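Local atomic coordinates of separin (Saccharomyces cerevisiae, PDB entry 5U1T), a protein that cleaves the SCC1 subunit of cohesin as a caspase-like cysteine protease, releasing sister chromatids at anaphase onset, and is held inactive by securin for most of the cell cycle. Residues A[1070-1075]-A[1118-1122]; A[1356-1362]-A[1380-1386]; A[1147-1151]-A[1243-1247]; A[1019-1023]-A[1049-1053]. One frame throughout, in Å; residues are numbered along the deposited sequence.

Interaction 1. Residues A[1070-1075]-A[1118-1122]; sequences FSLTDL and VSAAQ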
loop_
_atom_site.group_PDB
_atom_site.type_symbol
_atom_site.label_atom_id
_atom_site.label_comp_id
_atom_site.label_asym_id
_atom_site.label_seq_id
_atom_site.Cartn_x
_atom_site.Cartn_y
_atom_site.Cartn_z
ATOM N N PHE A 1070 26.750 32.527 -18.858
ATOM C CA PHE A 1070 27.817 32.167 -17.930
ATOM C C PHE A 1070 27.240 31.653 -16.608
ATOM O O PHE A 1070 27.694 30.637 -16.069
ATOM C CB PHE A 1070 28.734 33.366 -17.669
ATOM C CG PHE A 1070 30.056 33.314 -18.395
ATOM C CD1 PHE A 1070 30.112 33.199 -19.779
ATOM C CD2 PHE A 1070 31.251 33.435 -17.696
ATOM C CE1 PHE A 1070 31.338 33.178 -20.447
ATOM C CE2 PHE A 1070 32.489 33.420 -18.372
ATOM C CZ PHE A 1070 32.519 33.282 -19.739
ATOM N N SER A 1071 26.238 32.351 -16.083
ATOM C CA SER A 1071 25.647 31.919 -14.838
ATOM C C SER A 1071 24.666 30.772 -15.060
ATOM O O SER A 1071 24.415 30.005 -14.140
ATOM C CB SER A 1071 24.975 33.085 -14.104
ATOM O OG SER A 1071 24.190 33.884 -14.957
ATOM N N LEU A 1072 24.133 30.619 -16.266
ATOM C CA LEU A 1072 23.303 29.445 -16.564
ATOM C C LEU A 1072 24.139 28.168 -16.477
ATOM O O LEU A 1072 23.679 27.154 -15.966
ATOM C CB LEU A 1072 22.659 29.554 -17.950
ATOM C CG LEU A 1072 21.452 28.710 -18.405
ATOM C CD1 LEU A 1072 21.232 28.854 -19.897
ATOM C CD2 LEU A 1072 21.537 27.246 -18.069
ATOM N N THR A 1073 25.368 28.213 -16.985
ATOM C CA THR A 1073 26.220 27.021 -17.016
ATOM C C THR A 1073 26.768 26.737 -15.620
ATOM O O THR A 1073 27.314 25.674 -15.366
ATOM C CB THR A 1073 27.401 27.182 -18.002
ATOM O OG1 THR A 1073 28.025 28.432 -17.746
ATOM C CG2 THR A 1073 26.937 27.188 -19.434
ATOM N N ASP A 1074 26.626 27.710 -14.729
ATOM C CA ASP A 1074 27.090 27.575 -13.357
ATOM C C ASP A 1074 26.021 26.949 -12.435
ATOM O O ASP A 1074 26.353 26.262 -11.465
ATOM C CB ASP A 1074 27.507 28.934 -12.811
ATOM C CG ASP A 1074 28.297 28.821 -11.530
ATOM O OD1 ASP A 1074 29.234 27.992 -11.497
ATOM O OD2 ASP A 1074 27.983 29.553 -10.565
ATOM N N LEU A 1075 24.750 27.212 -12.744
ATOM C CA LEU A 1075 23.614 26.602 -12.055
ATOM C C LEU A 1075 23.797 25.101 -11.802
ATOM O O LEU A 1075 23.777 24.673 -10.651
ATOM C CB LEU A 1075 22.322 26.841 -12.838
ATOM C CG LEU A 1075 21.320 27.781 -12.179
ATOM C CD1 LEU A 1075 19.913 27.472 -12.674
ATOM C CD2 LEU A 1075 21.392 27.706 -10.659
ATOM N N VAL A 1118 23.474 32.985 -8.329
ATOM C CA VAL A 1118 24.473 32.510 -9.277
ATOM C C VAL A 1118 24.941 33.665 -10.157
ATOM O O VAL A 1118 26.121 33.750 -10.531
ATOM C CB VAL A 1118 23.949 31.329 -10.154
ATOM C CG1 VAL A 1118 22.929 31.774 -11.177
ATOM C CG2 VAL A 1118 25.097 30.685 -10.884
ATOM N N SER A 1119 24.034 34.583 -10.457
ATOM C CA SER A 1119 24.372 35.686 -11.331
ATOM C C SER A 1119 24.911 36.842 -10.512
ATOM O O SER A 1119 25.634 37.696 -11.025
ATOM C CB SER A 1119 23.158 36.119 -12.133
ATOM O OG SER A 1119 22.192 36.667 -11.263
ATOM N N ALA A 1120 24.547 36.871 -9.233
ATOM C CA ALA A 1120 25.112 37.855 -8.324
ATOM C C ALA A 1120 26.566 37.506 -8.040
ATOM O O ALA A 1120 27.392 38.390 -7.842
ATOM C CB ALA A 1120 24.323 37.932 -7.042
ATOM N N ALA A 1121 26.877 36.213 -8.032
ATOM C CA ALA A 1121 28.239 35.765 -7.790
ATOM C C ALA A 1121 29.140 36.294 -8.895
ATOM O O ALA A 1121 30.198 36.883 -8.650
ATOM C CB ALA A 1121 28.304 34.262 -7.729
ATOM N N GLN A 1122 28.691 36.087 -10.122
ATOM C CA GLN A 1122 29.442 36.496 -11.283
ATOM C C GLN A 1122 29.581 38.018 -11.372
ATOM O O GLN A 1122 30.644 38.525 -11.737
ATOM C CB GLN A 1122 28.770 35.930 -12.517
ATOM C CG GLN A 1122 29.246 36.496 -13.806
ATOM C CD GLN A 1122 28.943 35.555 -14.934
ATOM O OE1 GLN A 1122 28.863 34.341 -14.718
ATOM N NE2 GLN A 1122 28.764 36.097 -16.146
#
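Ser-1071, close to the C-terminal end of helix 1062-1072, comes up to Ser-1119 of helix 1111-1127 with CA atoms 5.3 Å apart. This is close helix-to-helix packing through small residues: neither serine has a bulky side chain to hold the backbones apart, and OG of Ser-1071 lies 3.7 Å from CB of Ser-1119. The apolar part is carried by Val-1118. At a chi1 of 72° its CG1 sits between the backbone N and the carbonyl carbon and faces CB of Ser-1071 at 3.8 Å. Its other methyl, CG2, lies 3.4 Å from the carbonyl O of Ser-1071, an oxygen that already accepts the backbone N of Leu-1075. The side chain of Asp-1074 runs antiparallel to that of Val-1118, with CB 3.5 Å from the same CG2. The carboxylate finds its polar partners beyond the two helices, in a salt bridge from OD1 to Arg-1077 and a hydrogen bond from the backbone N of Tyr-1388. Helix 1388-1397 also touches Val-1118, through Val-1389, and so lies against both sides of the contact. One turn on from Val-1118, the extended chain of Gln-1122 crosses Phe-1070 at about a right angle. Its amide lies against CB of Phe-1070, with the amide plane standing 83° from the phenyl ring.

Interaction 2. Residues A[1356-1362]-A[1380-1386]; sequences FHTFLVV and LSITRVP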
loop_
_atom_site.group_PDB
_atom_site.type_symbol
_atom_site.label_atom_id
_atom_site.label_comp_id
_atom_site.label_asym_id
_atom_site.label_seq_id
_atom_site.Cartn_x
_atom_site.Cartn_y
_atom_site.Cartn_z
ATOM N N PHE A 1356 47.757 37.426 -11.022
ATOM C CA PHE A 1356 48.264 37.036 -9.719
ATOM C C PHE A 1356 48.021 35.560 -9.396
ATOM O O PHE A 1356 48.820 34.916 -8.716
ATOM C CB PHE A 1356 47.609 37.923 -8.663
ATOM C CG PHE A 1356 48.014 37.605 -7.251
ATOM C CD1 PHE A 1356 47.312 36.653 -6.508
ATOM C CD2 PHE A 1356 49.081 38.293 -6.650
ATOM C CE1 PHE A 1356 47.678 36.362 -5.212
ATOM C CE2 PHE A 1356 49.458 38.022 -5.333
ATOM C CZ PHE A 1356 48.759 37.049 -4.617
ATOM N N HIS A 1357 46.900 35.035 -9.878
ATOM C CA HIS A 1357 46.469 33.684 -9.533
ATOM C C HIS A 1357 45.437 33.196 -10.532
ATOM O O HIS A 1357 44.742 33.987 -11.154
ATOM C CB HIS A 1357 45.899 33.649 -8.104
ATOM C CG HIS A 1357 45.513 32.279 -7.634
ATOM N ND1 HIS A 1357 46.439 31.296 -7.361
ATOM C CD2 HIS A 1357 44.299 31.727 -7.395
ATOM C CE1 HIS A 1357 45.813 30.197 -6.979
ATOM N NE2 HIS A 1357 44.514 30.431 -6.991
ATOM N N THR A 1358 45.350 31.887 -10.681
ATOM C CA THR A 1358 44.379 31.290 -11.578
ATOM C C THR A 1358 43.437 30.368 -10.853
ATOM O O THR A 1358 43.858 29.361 -10.283
ATOM C CB THR A 1358 45.068 30.500 -12.678
ATOM O OG1 THR A 1358 45.873 31.397 -13.449
ATOM C CG2 THR A 1358 44.045 29.824 -13.568
ATOM N N PHE A 1359 42.157 30.711 -10.881
ATOM C CA PHE A 1359 41.122 29.819 -10.378
ATOM C C PHE A 1359 40.588 28.957 -11.517
ATOM O O PHE A 1359 40.107 29.474 -12.527
ATOM C CB PHE A 1359 39.996 30.612 -9.711
ATOM C CG PHE A 1359 40.387 31.228 -8.396
ATOM C CD1 PHE A 1359 40.582 30.432 -7.273
ATOM C CD2 PHE A 1359 40.557 32.597 -8.276
ATOM C CE1 PHE A 1359 40.936 30.984 -6.072
ATOM C CE2 PHE A 1359 40.921 33.160 -7.070
ATOM C CZ PHE A 1359 41.115 32.356 -5.969
ATOM N N LEU A 1360 40.726 27.644 -11.368
ATOM C CA LEU A 1360 40.090 26.695 -12.279
ATOM C C LEU A 1360 38.758 26.207 -11.726
ATOM O O LEU A 1360 38.713 25.414 -10.779
ATOM C CB LEU A 1360 40.985 25.488 -12.536
ATOM C CG LEU A 1360 42.287 25.675 -13.289
ATOM C CD1 LEU A 1360 42.976 24.333 -13.402
ATOM C CD2 LEU A 1360 41.990 26.262 -14.643
ATOM N N VAL A 1361 37.673 26.690 -12.302
ATOM C CA VAL A 1361 36.375 26.118 -12.002
ATOM C C VAL A 1361 36.264 24.788 -12.731
ATOM O O VAL A 1361 36.018 24.760 -13.936
ATOM C CB VAL A 1361 35.248 27.040 -12.422
ATOM C CG1 VAL A 1361 33.896 26.410 -12.104
ATOM C CG2 VAL A 1361 35.409 28.381 -11.755
ATOM N N VAL A 1362 36.469 23.697 -12.005
ATOM C CA VAL A 1362 36.513 22.375 -12.618
ATOM C C VAL A 1362 35.213 21.591 -12.392
ATOM O O VAL A 1362 34.823 21.315 -11.251
ATOM C CB VAL A 1362 37.714 21.567 -12.085
ATOM C CG1 VAL A 1362 37.768 20.192 -12.738
ATOM C CG2 VAL A 1362 39.020 22.345 -12.341
ATOM N N LEU A 1380 52.072 27.393 -12.954
ATOM C CA LEU A 1380 51.153 28.464 -12.559
ATOM C C LEU A 1380 50.649 28.317 -11.121
ATOM O O LEU A 1380 50.484 27.213 -10.622
ATOM C CB LEU A 1380 49.945 28.521 -13.517
ATOM C CG LEU A 1380 50.092 28.863 -15.012
ATOM C CD1 LEU A 1380 48.821 29.514 -15.533
ATOM C CD2 LEU A 1380 51.277 29.744 -15.292
ATOM N N SER A 1381 50.394 29.434 -10.455
ATOM C CA SER A 1381 49.712 29.376 -9.172
ATOM C C SER A 1381 48.240 29.088 -9.377
ATOM O O SER A 1381 47.504 29.943 -9.867
ATOM C CB SER A 1381 49.860 30.682 -8.409
ATOM O OG SER A 1381 48.916 30.738 -7.349
ATOM N N ILE A 1382 47.801 27.897 -8.982
ATOM C CA ILE A 1382 46.429 27.483 -9.253
ATOM C C ILE A 1382 45.747 26.810 -8.062
ATOM O O ILE A 1382 46.330 25.943 -7.406
ATOM C CB ILE A 1382 46.384 26.496 -10.449
ATOM C CG1 ILE A 1382 46.912 27.154 -11.722
ATOM C CG2 ILE A 1382 44.981 25.949 -10.666
ATOM C CD1 ILE A 1382 47.025 26.202 -12.879
ATOM N N THR A 1383 44.511 27.215 -7.784
ATOM C CA THR A 1383 43.602 26.393 -6.991
ATOM C C THR A 1383 42.377 26.062 -7.836
ATOM O O THR A 1383 42.006 26.817 -8.725
ATOM C CB THR A 1383 43.159 27.082 -5.685
ATOM O OG1 THR A 1383 42.708 28.416 -5.962
ATOM C CG2 THR A 1383 44.297 27.140 -4.704
ATOM N N ARG A 1384 41.760 24.920 -7.542
ATOM C CA ARG A 1384 40.480 24.538 -8.123
ATOM C C ARG A 1384 39.295 25.039 -7.317
ATOM O O ARG A 1384 39.375 25.236 -6.109
ATOM C CB ARG A 1384 40.381 23.030 -8.244
ATOM C CG ARG A 1384 41.421 22.422 -9.110
ATOM C CD ARG A 1384 40.973 21.069 -9.505
ATOM N NE ARG A 1384 41.995 20.346 -10.233
ATOM C CZ ARG A 1384 41.812 19.133 -10.722
ATOM N NH1 ARG A 1384 40.642 18.531 -10.567
ATOM N NH2 ARG A 1384 42.788 18.522 -11.368
ATOM N N VAL A 1385 38.177 25.232 -8.002
ATOM C CA VAL A 1385 36.940 25.597 -7.330
ATOM C C VAL A 1385 35.791 24.866 -8.031
ATOM O O VAL A 1385 35.876 24.594 -9.217
ATOM C CB VAL A 1385 36.760 27.132 -7.332
ATOM C CG1 VAL A 1385 35.351 27.512 -7.660
ATOM C CG2 VAL A 1385 37.199 27.724 -6.001
ATOM N N PRO A 1386 34.743 24.478 -7.294
ATOM C CA PRO A 1386 33.672 23.750 -7.993
ATOM C C PRO A 1386 32.633 24.638 -8.699
ATOM O O PRO A 1386 31.907 24.108 -9.538
ATOM C CB PRO A 1386 33.022 22.934 -6.870
ATOM C CG PRO A 1386 33.318 23.687 -5.618
ATOM C CD PRO A 1386 34.636 24.364 -5.825
#
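The imidazole of His-1357 reaches across the neighbouring strand and overlaps its backbone from Ser-1381 to Thr-1383, with a hydroxyl at each ring nitrogen. ND1 of His-1357 and OG of Ser-1381 are hydrogen-bonded, though the modelled 2.5 Å is doubtfully short; either could supply the proton. NE2 donates to OG1 of Thr-1383 over 2.9 Å, nearly straight at 167° and close to the ring plane. That oxygen is also hydrogen-bonded with the carbonyl O of Gly-1589. The histidine CG lies trans to the backbone N (chi1 -176°), which carries the ring over to the second strand and sets CD2 above the centre of the Phe-1359 ring.

Strands 1357-1362 and 1382-1385 are a neighbouring parallel pair in the mixed sheet, their N-to-C directions 30° apart; strand 1132-1139 pairs along the other edge of 1353-1362. The ladder begins with Thr-1358 N to Ser-1381 O at 3.0 Å and a weak bond from Thr-1383 N to Thr-1358 O. It continues through Leu-1360, whose N binds Thr-1383 O at 3.1 Å and whose O receives Val-1385 N at 2.8 Å. Val-1362 N closes it on Val-1385 O. On one face Phe-1359 and Val-1385 meet Leu-1391 of helix 1388-1397. On the other CD1 of Leu-1360 packs 3.8 Å from CG2 of Ile-1382, and CG2 of Val-1362 lies 3.7 Å from CD of Arg-1384. The arginine tip has a salt bridge to Glu-1372 and bonds to the carbonyls of His-1367 and Phe-1369. Bonds at both nitrogens probably restrict the turning of the buried imidazole and add a polar link beside the backbone ladder.

Interaction 3. Residues A[1147-1151]-A[1243-1247]; sequences LLSKL and GFFSP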
loop_
_atom_site.group_PDB
_atom_site.type_symbol
_atom_site.label_atom_id
_atom_site.label_comp_id
_atom_site.label_asym_id
_atom_site.label_seq_id
_atom_site.Cartn_x
_atom_site.Cartn_y
_atom_site.Cartn_z
ATOM N N LEU A 1147 35.172 22.541 -23.292
ATOM C CA LEU A 1147 34.561 23.845 -23.126
ATOM C C LEU A 1147 35.357 24.675 -22.151
ATOM O O LEU A 1147 35.417 24.356 -20.968
ATOM C CB LEU A 1147 33.127 23.718 -22.615
ATOM C CG LEU A 1147 32.047 23.017 -23.429
ATOM C CD1 LEU A 1147 30.743 23.159 -22.685
ATOM C CD2 LEU A 1147 31.944 23.609 -24.824
ATOM N N LEU A 1148 35.949 25.755 -22.644
ATOM C CA LEU A 1148 36.682 26.678 -21.803
ATOM C C LEU A 1148 35.947 28.016 -21.711
ATOM O O LEU A 1148 35.384 28.487 -22.688
ATOM C CB LEU A 1148 38.093 26.882 -22.358
ATOM C CG LEU A 1148 38.872 25.626 -22.748
ATOM C CD1 LEU A 1148 40.263 26.000 -23.234
ATOM C CD2 LEU A 1148 38.959 24.665 -21.575
ATOM N N SER A 1149 35.946 28.624 -20.534
ATOM C CA SER A 1149 35.521 30.014 -20.409
ATOM C C SER A 1149 36.499 30.709 -19.505
ATOM O O SER A 1149 37.187 30.063 -18.720
ATOM C CB SER A 1149 34.107 30.125 -19.844
ATOM O OG SER A 1149 33.186 29.493 -20.704
ATOM N N LYS A 1150 36.567 32.023 -19.609
ATOM C CA LYS A 1150 37.527 32.773 -18.821
ATOM C C LYS A 1150 36.877 34.046 -18.357
ATOM O O LYS A 1150 36.075 34.650 -19.061
ATOM C CB LYS A 1150 38.800 33.092 -19.610
ATOM C CG LYS A 1150 39.952 33.587 -18.747
ATOM C CD LYS A 1150 40.903 34.493 -19.535
ATOM C CE LYS A 1150 41.505 33.790 -20.745
ATOM N NZ LYS A 1150 42.030 34.712 -21.806
ATOM N N LEU A 1151 37.237 34.445 -17.150
ATOM C CA LEU A 1151 36.666 35.609 -16.521
ATOM C C LEU A 1151 37.805 36.472 -15.993
ATOM O O LEU A 1151 38.483 36.093 -15.042
ATOM C CB LEU A 1151 35.731 35.169 -15.413
ATOM C CG LEU A 1151 34.652 36.130 -14.955
ATOM C CD1 LEU A 1151 33.405 35.345 -14.552
ATOM C CD2 LEU A 1151 35.166 36.994 -13.805
ATOM N N GLY A 1243 47.278 29.537 -25.181
ATOM C CA GLY A 1243 47.391 30.908 -24.712
ATOM C C GLY A 1243 46.196 31.458 -23.954
ATOM O O GLY A 1243 46.306 32.495 -23.285
ATOM N N PHE A 1244 45.055 30.767 -24.057
ATOM C CA PHE A 1244 43.850 31.107 -23.311
ATOM C C PHE A 1244 44.154 30.968 -21.819
ATOM O O PHE A 1244 43.574 31.662 -20.983
ATOM C CB PHE A 1244 42.694 30.189 -23.741
ATOM C CG PHE A 1244 41.315 30.639 -23.282
ATOM C CD1 PHE A 1244 40.647 31.661 -23.942
ATOM C CD2 PHE A 1244 40.681 30.009 -22.223
ATOM C CE1 PHE A 1244 39.387 32.059 -23.542
ATOM C CE2 PHE A 1244 39.409 30.398 -21.820
ATOM C CZ PHE A 1244 38.760 31.420 -22.480
ATOM N N PHE A 1245 45.090 30.076 -21.502
ATOM C CA PHE A 1245 45.486 29.827 -20.122
ATOM C C PHE A 1245 46.624 30.724 -19.647
ATOM O O PHE A 1245 46.972 30.718 -18.460
ATOM C CB PHE A 1245 45.894 28.365 -19.951
ATOM C CG PHE A 1245 44.748 27.427 -20.005
ATOM C CD1 PHE A 1245 43.995 27.176 -18.858
ATOM C CD2 PHE A 1245 44.392 26.824 -21.203
ATOM C CE1 PHE A 1245 42.918 26.324 -18.900
ATOM C CE2 PHE A 1245 43.320 25.969 -21.265
ATOM C CZ PHE A 1245 42.578 25.710 -20.116
ATOM N N SER A 1246 47.199 31.487 -20.569
ATOM C CA SER A 1246 48.406 32.235 -20.258
ATOM C C SER A 1246 48.167 33.301 -19.191
ATOM O O SER A 1246 47.188 34.064 -19.247
ATOM C CB SER A 1246 48.994 32.877 -21.519
ATOM O OG SER A 1246 49.883 33.920 -21.179
ATOM N N PRO A 1247 49.068 33.345 -18.202
ATOM C CA PRO A 1247 49.007 34.307 -17.106
ATOM C C PRO A 1247 49.491 35.689 -17.516
ATOM O O PRO A 1247 49.432 36.582 -16.679
ATOM C CB PRO A 1247 49.936 33.695 -16.064
ATOM C CG PRO A 1247 50.911 32.927 -16.863
ATOM C CD PRO A 1247 50.152 32.366 -18.014
#
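Lys-1150 of strand 1146-1152 and Phe-1244, in a short 3-10 turn ahead of strand 1248-1249, slide past each other in opposite directions. The lysine begins at the far end of the ring, where its CB is 3.3 Å from CZ of Phe-1244. CG leaves trans to the backbone N (chi1 -167°), and beyond it the chain bends at chi3, bringing CD to 4.2 Å from the carbonyl O of Phe-1244. CE then lies over the middle of the ring, 3.8 Å from the centroid and 5° off its normal, a CH-pi contact. NZ, at the tip, stands 4.3 Å from that centroid and 25° off the normal, still above the face, a cation-pi interaction. CE and NZ also lie beside the carbonyl O of Phe-1244. Two residues back, CB of Leu-1148 packs 3.8 Å from CE2 of Phe-1244. Its CD1 meets the next ring, 3.6 Å from CE2 of Phe-1245. A serine in place of Phe-1244 would probably leave the lysine chain without its aromatic face and open a gap beside Leu-1148. Ser-1149 points away and bonds to His-1160 of the adjacent strand 1157-1163, on the face where Phe-1070 packs. Such alternation is that of a beta strand, here an antiparallel member of a mixed sheet, with Leu-1148 and Lys-1150 under two successive phenylalanines.

Interaction 4. Residues A[1019-1023]-A[1049-1053]; sequences LKQMK and TLTIL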
loop_
_atom_site.group_PDB
_atom_site.type_symbol
_atom_site.label_atom_id
_atom_site.label_comp_id
_atom_site.label_asym_id
_atom_site.label_seq_id
_atom_site.Cartn_x
_atom_site.Cartn_y
_atom_site.Cartn_z
ATOM N N LEU A 1019 18.064 29.187 -35.659
ATOM C CA LEU A 1019 18.893 29.306 -34.481
ATOM C C LEU A 1019 18.291 30.274 -33.468
ATOM O O LEU A 1019 18.315 29.995 -32.276
ATOM C CB LEU A 1019 20.303 29.736 -34.878
ATOM C CG LEU A 1019 21.149 28.571 -35.382
ATOM C CD1 LEU A 1019 22.335 29.077 -36.179
ATOM C CD2 LEU A 1019 21.596 27.742 -34.199
ATOM N N LYS A 1020 17.764 31.408 -33.928
ATOM C CA LYS A 1020 17.117 32.365 -33.028
ATOM C C LYS A 1020 15.863 31.739 -32.398
ATOM O O LYS A 1020 15.439 32.095 -31.294
ATOM C CB LYS A 1020 16.768 33.657 -33.771
ATOM C CG LYS A 1020 17.984 34.510 -34.150
ATOM C CD LYS A 1020 17.651 35.587 -35.202
ATOM C CE LYS A 1020 17.460 36.986 -34.592
ATOM N NZ LYS A 1020 17.725 38.101 -35.568
ATOM N N GLN A 1021 15.295 30.784 -33.120
ATOM C CA GLN A 1021 14.130 30.051 -32.688
ATOM C C GLN A 1021 14.523 29.119 -31.554
ATOM O O GLN A 1021 13.844 29.031 -30.526
ATOM C CB GLN A 1021 13.553 29.270 -33.868
ATOM C CG GLN A 1021 12.133 28.755 -33.695
ATOM C CD GLN A 1021 11.783 27.711 -34.751
ATOM O OE1 GLN A 1021 12.675 27.066 -35.328
ATOM N NE2 GLN A 1021 10.491 27.536 -35.009
ATOM N N MET A 1022 15.634 28.426 -31.759
ATOM C CA MET A 1022 16.220 27.571 -30.751
ATOM C C MET A 1022 16.652 28.380 -29.513
ATOM O O MET A 1022 16.476 27.929 -28.388
ATOM C CB MET A 1022 17.404 26.811 -31.351
ATOM C CG MET A 1022 17.957 25.686 -30.490
ATOM S SD MET A 1022 16.848 24.255 -30.346
ATOM C CE MET A 1022 17.569 23.458 -28.923
ATOM N N LYS A 1023 17.207 29.568 -29.719
ATOM C CA LYS A 1023 17.622 30.422 -28.612
ATOM C C LYS A 1023 16.422 30.751 -27.728
ATOM O O LYS A 1023 16.525 30.713 -26.504
ATOM C CB LYS A 1023 18.278 31.724 -29.127
ATOM C CG LYS A 1023 18.779 32.669 -28.014
ATOM C CD LYS A 1023 19.281 34.029 -28.508
ATOM C CE LYS A 1023 18.327 35.196 -28.131
ATOM N NZ LYS A 1023 16.919 35.181 -28.767
ATOM N N THR A 1049 24.182 27.180 -28.981
ATOM C CA THR A 1049 23.344 27.947 -29.883
ATOM C C THR A 1049 23.812 29.403 -29.963
ATOM O O THR A 1049 23.843 29.997 -31.037
ATOM C CB THR A 1049 21.858 27.873 -29.459
ATOM O OG1 THR A 1049 21.454 26.504 -29.443
ATOM C CG2 THR A 1049 20.951 28.655 -30.427
ATOM N N LEU A 1050 24.196 29.966 -28.825
ATOM C CA LEU A 1050 24.693 31.337 -28.782
ATOM C C LEU A 1050 26.001 31.452 -29.559
ATOM O O LEU A 1050 26.220 32.403 -30.308
ATOM C CB LEU A 1050 24.899 31.788 -27.343
ATOM C CG LEU A 1050 25.259 33.265 -27.282
ATOM C CD1 LEU A 1050 24.124 34.097 -27.848
ATOM C CD2 LEU A 1050 25.632 33.699 -25.873
ATOM N N THR A 1051 26.859 30.460 -29.378
ATOM C CA THR A 1051 28.145 30.427 -30.038
ATOM C C THR A 1051 27.989 30.339 -31.553
ATOM O O THR A 1051 28.598 31.125 -32.273
ATOM C CB THR A 1051 28.985 29.264 -29.517
ATOM O OG1 THR A 1051 29.166 29.422 -28.107
ATOM C CG2 THR A 1051 30.336 29.230 -30.188
ATOM N N ILE A 1052 27.175 29.405 -32.045
ATOM C CA ILE A 1052 26.926 29.345 -33.487
ATOM C C ILE A 1052 26.355 30.654 -33.995
ATOM O O ILE A 1052 26.825 31.197 -34.986
ATOM C CB ILE A 1052 25.953 28.253 -33.894
ATOM C CG1 ILE A 1052 26.309 26.917 -33.241
ATOM C CG2 ILE A 1052 25.925 28.145 -35.402
ATOM C CD1 ILE A 1052 27.620 26.389 -33.651
ATOM N N LEU A 1053 25.348 31.167 -33.307
ATOM C CA LEU A 1053 24.708 32.403 -33.735
ATOM C C LEU A 1053 25.676 33.578 -33.882
ATOM O O LEU A 1053 25.613 34.314 -34.866
ATOM C CB LEU A 1053 23.593 32.778 -32.764
ATOM C CG LEU A 1053 22.216 32.556 -33.357
ATOM C CD1 LEU A 1053 21.173 32.634 -32.266
ATOM C CD2 LEU A 1053 21.948 33.590 -34.415
#
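Thr-1049 has a chi1 of -58°, which swings CG2 trans to the backbone N and out to Leu-1019, while OG1 stays on its own helix to bond the carbonyl O of Leu-1045. Leu-1019, with CG trans to its carbonyl carbon (chi1 -80°), spreads its two methyls over the facing helix. CD2 lies 3.9 Å from CG2 of Thr-1049, and CD1 lies 3.8 Å from CG2 of Ile-1052, whose side chain it crosses at about a right angle. The axes of segments 1019-1023 and 1049-1053 make an angle of 151° and approach to 9.7 Å. Helices 1012-1028 and 1036-1054, successive in the chain, thus form an antiparallel helical hairpin.

Leu-1053 fills the next place along. Its CG sits 3.7 Å from CB of Leu-1019, its CD1 lies against the backbone carbonyl of that residue, and its CD2 is 4.1 Å from CG of Lys-1020. An alanine here would probably open a gap between the helices and leave the CB of Leu-1019 and the aliphatic part of Lys-1020 without their partner. On the other flank CG of Met-1022 lies 3.7 Å from OG1 of Thr-1049. Trp-939 of helix 927-946 touches both these residues, so a third helix packs there.

The side-chain contacts are mostly between methyl and methylene groups. CG2 of Thr-1049 lies against N and CB of Lys-1023 and comes within 3.5 Å of Leu-1019 O, but that oxygen already accepts Lys-1023 N inside its own helix. With no polar bond between the two segments, the fit probably depends on side-chain shape.

In the fold
Interactions 2 and 3 are the closest pair, their centres about 11 Å apart. Both reach the same mixed sheet and touch where CD2 of Leu-1380 meets CG of Pro-1247 at 3.6 Å. Interaction 1 borders interaction 3 through the Phe-1070 ring, whose CZ is 3.5 Å from CB of Ser-1149, on the side of the strand away from Phe-1244. It relates to interaction 2 through helix 1388-1397, which packs on both. Interaction 4 stands apart, its centre about 20 Å from that of interaction 1, 23 Å from that of interaction 3 and 30 Å from that of interaction 2. All four lie away from Cys-1497, the active-site residue by similarity, which follows strand 1492-1494 of a separate six-stranded sheet.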